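Local coordinates for Lmo0181 protein (Listeria monocytogenes serovar 1/2a, PDB 5F7V), which binds the cyclic glucan cycloalternan and, as a lipoprotein of the ABC-type solute-binding family, probably delivers it to a membrane transporter, at residues M32-I43 and A296-N307. Sequence-based numbering, arbitrary orientation.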
loop_
_atom_site.group_PDB
_atom_site.type_symbol
_atom_site.label_atom_id
_atom_site.label_comp_id
_atom_site.label_asym_id
_atom_site.label_seq_id
_atom_site.Cartn_x
_atom_site.Cartn_y
_atom_site.Cartn_z
ATOM N N MET A 32 8.029 -8.199 -18.064
ATOM C CA MET A 32 6.961 -9.177 -17.898
ATOM C C MET A 32 6.071 -9.295 -19.137
ATOM O O MET A 32 5.754 -10.402 -19.550
ATOM C CB MET A 32 6.108 -8.811 -16.702
ATOM C CG MET A 32 6.857 -8.953 -15.392
ATOM S SD MET A 32 5.772 -8.477 -14.047
ATOM C CE MET A 32 6.886 -8.541 -12.657
ATOM N N VAL A 33 5.719 -8.163 -19.734
ATOM C CA VAL A 33 4.898 -8.184 -20.953
ATOM C C VAL A 33 5.648 -8.900 -22.088
ATOM O O VAL A 33 5.046 -9.729 -22.797
ATOM C CB VAL A 33 4.402 -6.775 -21.355
ATOM C CG1 VAL A 33 3.773 -6.729 -22.740
ATOM C CG2 VAL A 33 3.448 -6.278 -20.268
ATOM N N LYS A 34 6.926 -8.597 -22.269
ATOM C CA LYS A 34 7.721 -9.263 -23.285
ATOM C C LYS A 34 7.726 -10.780 -23.087
ATOM O O LYS A 34 7.627 -11.542 -24.042
ATOM C CB LYS A 34 9.152 -8.728 -23.268
ATOM C CG LYS A 34 10.177 -9.429 -24.166
ATOM C CD LYS A 34 11.615 -8.961 -24.010
ATOM C CE LYS A 34 12.222 -9.295 -22.643
ATOM N NZ LYS A 34 13.593 -8.777 -22.572
ATOM N N GLU A 35 7.926 -11.211 -21.851
ATOM C CA GLU A 35 7.963 -12.644 -21.547
ATOM C C GLU A 35 6.579 -13.300 -21.761
ATOM O O GLU A 35 6.470 -14.385 -22.335
ATOM C CB GLU A 35 8.480 -12.870 -20.126
ATOM C CG GLU A 35 9.948 -12.493 -20.002
ATOM C CD GLU A 35 10.886 -13.392 -20.763
ATOM O OE1 GLU A 35 10.591 -14.595 -20.869
ATOM O OE2 GLU A 35 11.968 -12.942 -21.226
ATOM N N PHE A 36 5.534 -12.593 -21.376
ATOM C CA PHE A 36 4.177 -13.070 -21.598
ATOM C C PHE A 36 3.899 -13.256 -23.090
ATOM O O PHE A 36 3.344 -14.266 -23.492
ATOM C CB PHE A 36 3.130 -12.126 -20.987
ATOM C CG PHE A 36 1.727 -12.505 -21.342
ATOM C CD1 PHE A 36 1.104 -13.547 -20.703
ATOM C CD2 PHE A 36 1.017 -11.817 -22.330
ATOM C CE1 PHE A 36 -0.194 -13.952 -21.020
ATOM C CE2 PHE A 36 -0.276 -12.213 -22.643
ATOM C CZ PHE A 36 -0.883 -13.257 -21.988
ATOM N N GLU A 37 4.296 -12.269 -23.871
ATOM C CA GLU A 37 4.078 -12.294 -25.320
ATOM C C GLU A 37 4.895 -13.392 -25.980
ATOM O O GLU A 37 4.421 -14.006 -26.941
ATOM C CB GLU A 37 4.350 -10.937 -25.917
ATOM C CG GLU A 37 3.278 -9.918 -25.498
ATOM C CD GLU A 37 3.498 -8.542 -26.108
ATOM O OE1 GLU A 37 4.569 -8.236 -26.686
ATOM O OE2 GLU A 37 2.561 -7.732 -26.058
ATOM N N LYS A 38 6.095 -13.652 -25.467
ATOM C CA LYS A 38 6.890 -14.745 -25.991
ATOM C C LYS A 38 6.210 -16.105 -25.790
ATOM O O LYS A 38 6.158 -16.941 -26.719
ATOM C CB LYS A 38 8.248 -14.796 -25.286
ATOM C CG LYS A 38 9.123 -16.004 -25.587
ATOM C CD LYS A 38 9.496 -16.108 -27.040
ATOM C CE LYS A 38 10.240 -17.402 -27.332
ATOM N NZ LYS A 38 10.679 -17.394 -28.738
ATOM N N GLN A 39 5.699 -16.282 -24.581
ATOM C CA GLN A 39 5.018 -17.517 -24.176
ATOM C C GLN A 39 3.587 -17.608 -24.694
ATOM O O GLN A 39 3.011 -18.686 -24.650
ATOM C CB GLN A 39 5.061 -17.659 -22.656
ATOM C CG GLN A 39 6.494 -17.759 -22.115
ATOM C CD GLN A 39 6.582 -17.933 -20.595
ATOM O OE1 GLN A 39 5.566 -18.041 -19.926
ATOM N NE2 GLN A 39 7.783 -17.986 -20.047
ATOM N N ASN A 40 3.016 -16.504 -25.169
ATOM C CA ASN A 40 1.635 -16.500 -25.659
ATOM C C ASN A 40 1.598 -15.736 -26.986
ATOM O O ASN A 40 1.136 -14.593 -27.041
ATOM C CB ASN A 40 0.648 -15.880 -24.654
ATOM C CG ASN A 40 0.618 -16.616 -23.344
ATOM O OD1 ASN A 40 -0.226 -17.501 -23.157
ATOM N ND2 ASN A 40 1.548 -16.344 -22.473
ATOM N N PRO A 41 2.094 -16.367 -28.061
ATOM C CA PRO A 41 2.327 -15.587 -29.303
ATOM C C PRO A 41 1.070 -14.994 -29.957
ATOM O O PRO A 41 1.176 -14.139 -30.839
ATOM C CB PRO A 41 3.024 -16.587 -30.256
ATOM C CG PRO A 41 2.795 -17.912 -29.644
ATOM C CD PRO A 41 2.578 -17.753 -28.163
ATOM N N ASP A 42 -0.109 -15.443 -29.536
ATOM C CA ASP A 42 -1.343 -14.960 -30.124
ATOM C C ASP A 42 -1.917 -13.770 -29.360
ATOM O O ASP A 42 -2.971 -13.267 -29.754
ATOM C CB ASP A 42 -2.401 -16.074 -30.160
ATOM C CG ASP A 42 -2.170 -17.109 -31.216
ATOM O OD1 ASP A 42 -1.398 -16.911 -32.176
ATOM O OD2 ASP A 42 -2.853 -18.153 -31.086
ATOM N N ILE A 43 -1.274 -13.319 -28.281
ATOM C CA ILE A 43 -1.847 -12.282 -27.414
ATOM C C ILE A 43 -0.871 -11.131 -27.292
ATOM O O ILE A 43 0.296 -11.344 -26.963
ATOM C CB ILE A 43 -2.219 -12.829 -26.012
ATOM C CG1 ILE A 43 -3.157 -14.040 -26.094
ATOM C CG2 ILE A 43 -2.864 -11.717 -25.195
ATOM C CD1 ILE A 43 -3.373 -14.744 -24.771
ATOM N N ALA A 296 -8.074 -14.394 -22.945
ATOM C CA ALA A 296 -6.757 -13.778 -23.092
ATOM C C ALA A 296 -6.406 -12.902 -21.893
ATOM O O ALA A 296 -5.282 -12.897 -21.417
ATOM C CB ALA A 296 -6.702 -12.955 -24.364
ATOM N N ALA A 297 -7.361 -12.132 -21.383
ATOM C CA ALA A 297 -7.144 -11.270 -20.205
ATOM C C ALA A 297 -6.836 -12.103 -18.982
ATOM O O ALA A 297 -5.929 -11.774 -18.221
ATOM C CB ALA A 297 -8.349 -10.379 -20.005
ATOM N N PHE A 298 -7.575 -13.199 -18.807
ATOM C CA PHE A 298 -7.296 -14.127 -17.749
ATOM C C PHE A 298 -5.917 -14.741 -17.845
ATOM O O PHE A 298 -5.217 -14.881 -16.837
ATOM C CB PHE A 298 -8.361 -15.231 -17.668
ATOM C CG PHE A 298 -8.027 -16.226 -16.605
ATOM C CD1 PHE A 298 -8.227 -15.902 -15.267
ATOM C CD2 PHE A 298 -7.401 -17.412 -16.918
ATOM C CE1 PHE A 298 -7.835 -16.789 -14.271
ATOM C CE2 PHE A 298 -7.042 -18.294 -15.923
ATOM C CZ PHE A 298 -7.276 -17.992 -14.590
ATOM N N LYS A 299 -5.493 -15.083 -19.061
ATOM C CA LYS A 299 -4.155 -15.674 -19.201
ATOM C C LYS A 299 -3.089 -14.669 -18.758
ATOM O O LYS A 299 -2.100 -15.025 -18.115
ATOM C CB LYS A 299 -3.883 -16.104 -20.623
ATOM C CG LYS A 299 -4.585 -17.390 -20.997
ATOM C CD LYS A 299 -4.280 -17.668 -22.457
ATOM C CE LYS A 299 -4.986 -18.875 -22.956
ATOM N NZ LYS A 299 -4.626 -20.055 -22.148
ATOM N N PHE A 300 -3.269 -13.406 -19.109
ATOM C CA PHE A 300 -2.335 -12.388 -18.660
ATOM C C PHE A 300 -2.412 -12.221 -17.131
ATOM O O PHE A 300 -1.355 -12.160 -16.466
ATOM C CB PHE A 300 -2.638 -11.059 -19.351
ATOM C CG PHE A 300 -1.712 -9.958 -18.900
ATOM C CD1 PHE A 300 -0.368 -10.027 -19.226
ATOM C CD2 PHE A 300 -2.157 -8.933 -18.064
ATOM C CE1 PHE A 300 0.510 -9.042 -18.782
ATOM C CE2 PHE A 300 -1.297 -7.954 -17.650
ATOM C CZ PHE A 300 0.033 -8.010 -17.991
ATOM N N ALA A 301 -3.610 -12.154 -16.541
ATOM C CA ALA A 301 -3.737 -12.076 -15.095
ATOM C C ALA A 301 -3.084 -13.234 -14.381
ATOM O O ALA A 301 -2.427 -13.059 -13.340
ATOM C CB ALA A 301 -5.210 -11.943 -14.685
ATOM N N SER A 302 -3.285 -14.437 -14.916
ATOM C CA SER A 302 -2.719 -15.644 -14.344
ATOM C C SER A 302 -1.196 -15.621 -14.430
ATOM O O SER A 302 -0.504 -15.980 -13.477
ATOM C CB SER A 302 -3.318 -16.878 -15.023
ATOM O OG SER A 302 -2.770 -18.046 -14.413
ATOM N N PHE A 303 -0.655 -15.227 -15.579
ATOM C CA PHE A 303 0.787 -15.052 -15.755
ATOM C C PHE A 303 1.363 -14.106 -14.699
ATOM O O PHE A 303 2.352 -14.386 -14.024
ATOM C CB PHE A 303 1.076 -14.538 -17.193
ATOM C CG PHE A 303 2.506 -14.156 -17.449
ATOM C CD1 PHE A 303 2.952 -12.870 -17.172
ATOM C CD2 PHE A 303 3.405 -15.072 -17.985
ATOM C CE1 PHE A 303 4.282 -12.519 -17.408
ATOM C CE2 PHE A 303 4.727 -14.691 -18.226
ATOM C CZ PHE A 303 5.159 -13.415 -17.943
ATOM N N MET A 304 0.755 -12.951 -14.551
ATOM C CA MET A 304 1.241 -11.956 -13.618
ATOM C C MET A 304 1.138 -12.528 -12.221
ATOM O O MET A 304 1.996 -12.225 -11.399
ATOM C CB MET A 304 0.425 -10.675 -13.740
ATOM C CG MET A 304 0.703 -9.904 -14.999
ATOM S SD MET A 304 2.330 -9.181 -15.112
ATOM C CE MET A 304 2.103 -7.677 -14.127
ATOM N N SER A 305 0.172 -13.384 -11.916
ATOM C CA SER A 305 -0.014 -13.894 -10.579
ATOM C C SER A 305 1.033 -14.935 -10.198
ATOM O O SER A 305 1.635 -14.869 -9.104
ATOM C CB SER A 305 -1.420 -14.498 -10.464
ATOM O OG SER A 305 -1.651 -14.956 -9.154
ATOM N N ALA A 306 1.253 -15.875 -11.105
ATOM C CA ALA A 306 1.908 -17.129 -10.756
ATOM C C ALA A 306 3.031 -17.556 -11.678
ATOM O O ALA A 306 3.735 -18.505 -11.348
ATOM C CB ALA A 306 0.857 -18.229 -10.627
ATOM N N ASN A 307 3.258 -16.904 -12.808
ATOM C CA ASN A 307 4.358 -17.334 -13.669
ATOM C C ASN A 307 5.714 -17.102 -12.998
ATOM O O ASN A 307 5.966 -16.031 -12.458
ATOM C CB ASN A 307 4.240 -16.590 -14.999
ATOM C CG ASN A 307 5.330 -16.988 -15.945
ATOM O OD1 ASN A 307 6.459 -16.478 -15.861
ATOM N ND2 ASN A 307 4.997 -17.875 -16.861
HETATM O O HOH W 1 8.047 -18.932 -17.112
#
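With CG anti to the backbone N in both F36 and F303 (chi1 173°), the F36 ring is carried between F300 and F303 and the F303 ring under F36 CB, an aromatic cluster through which two helices of this periplasmic-binding-protein-type fold meet. The axes of helix segments 32-39 and 296-306 run at 123° to each other, N-to-C. The F36 ring takes part in two T-shaped pairs: F300 turns its edge onto one F36 face, F300 CD1 lying 3.8 Å from F36 CD2, while F36 presents its own edge to the face of F303, its CD1 3.6 Å from F303 CG. F36 CB sits almost squarely over the F303 ring in a CH-pi contact, 3.8 Å from the centroid. On the F36 face opposite F300 rests N40 CB; the N40 amide folds back to the last turn of its own helix, ND2 donating to F36 O (2.9 Å, 165°). V45 of strand 43-49 also packs against F36 and F300, so the cluster joins both helices to the sheet. At one end of the interface M32 and M304 cross at about a right angle, their SD atoms 3.7 Å apart; at the other, I43 CD1 reaches A296 CB and K299 CD. Beyond F303, N307, whose OD1 caps A310 N at the start of helix 308-316, donates a weak bond from ND2 to Q39 OE1 (3.1 Å), and one water bridges Q39 NE2 and N307 OD1.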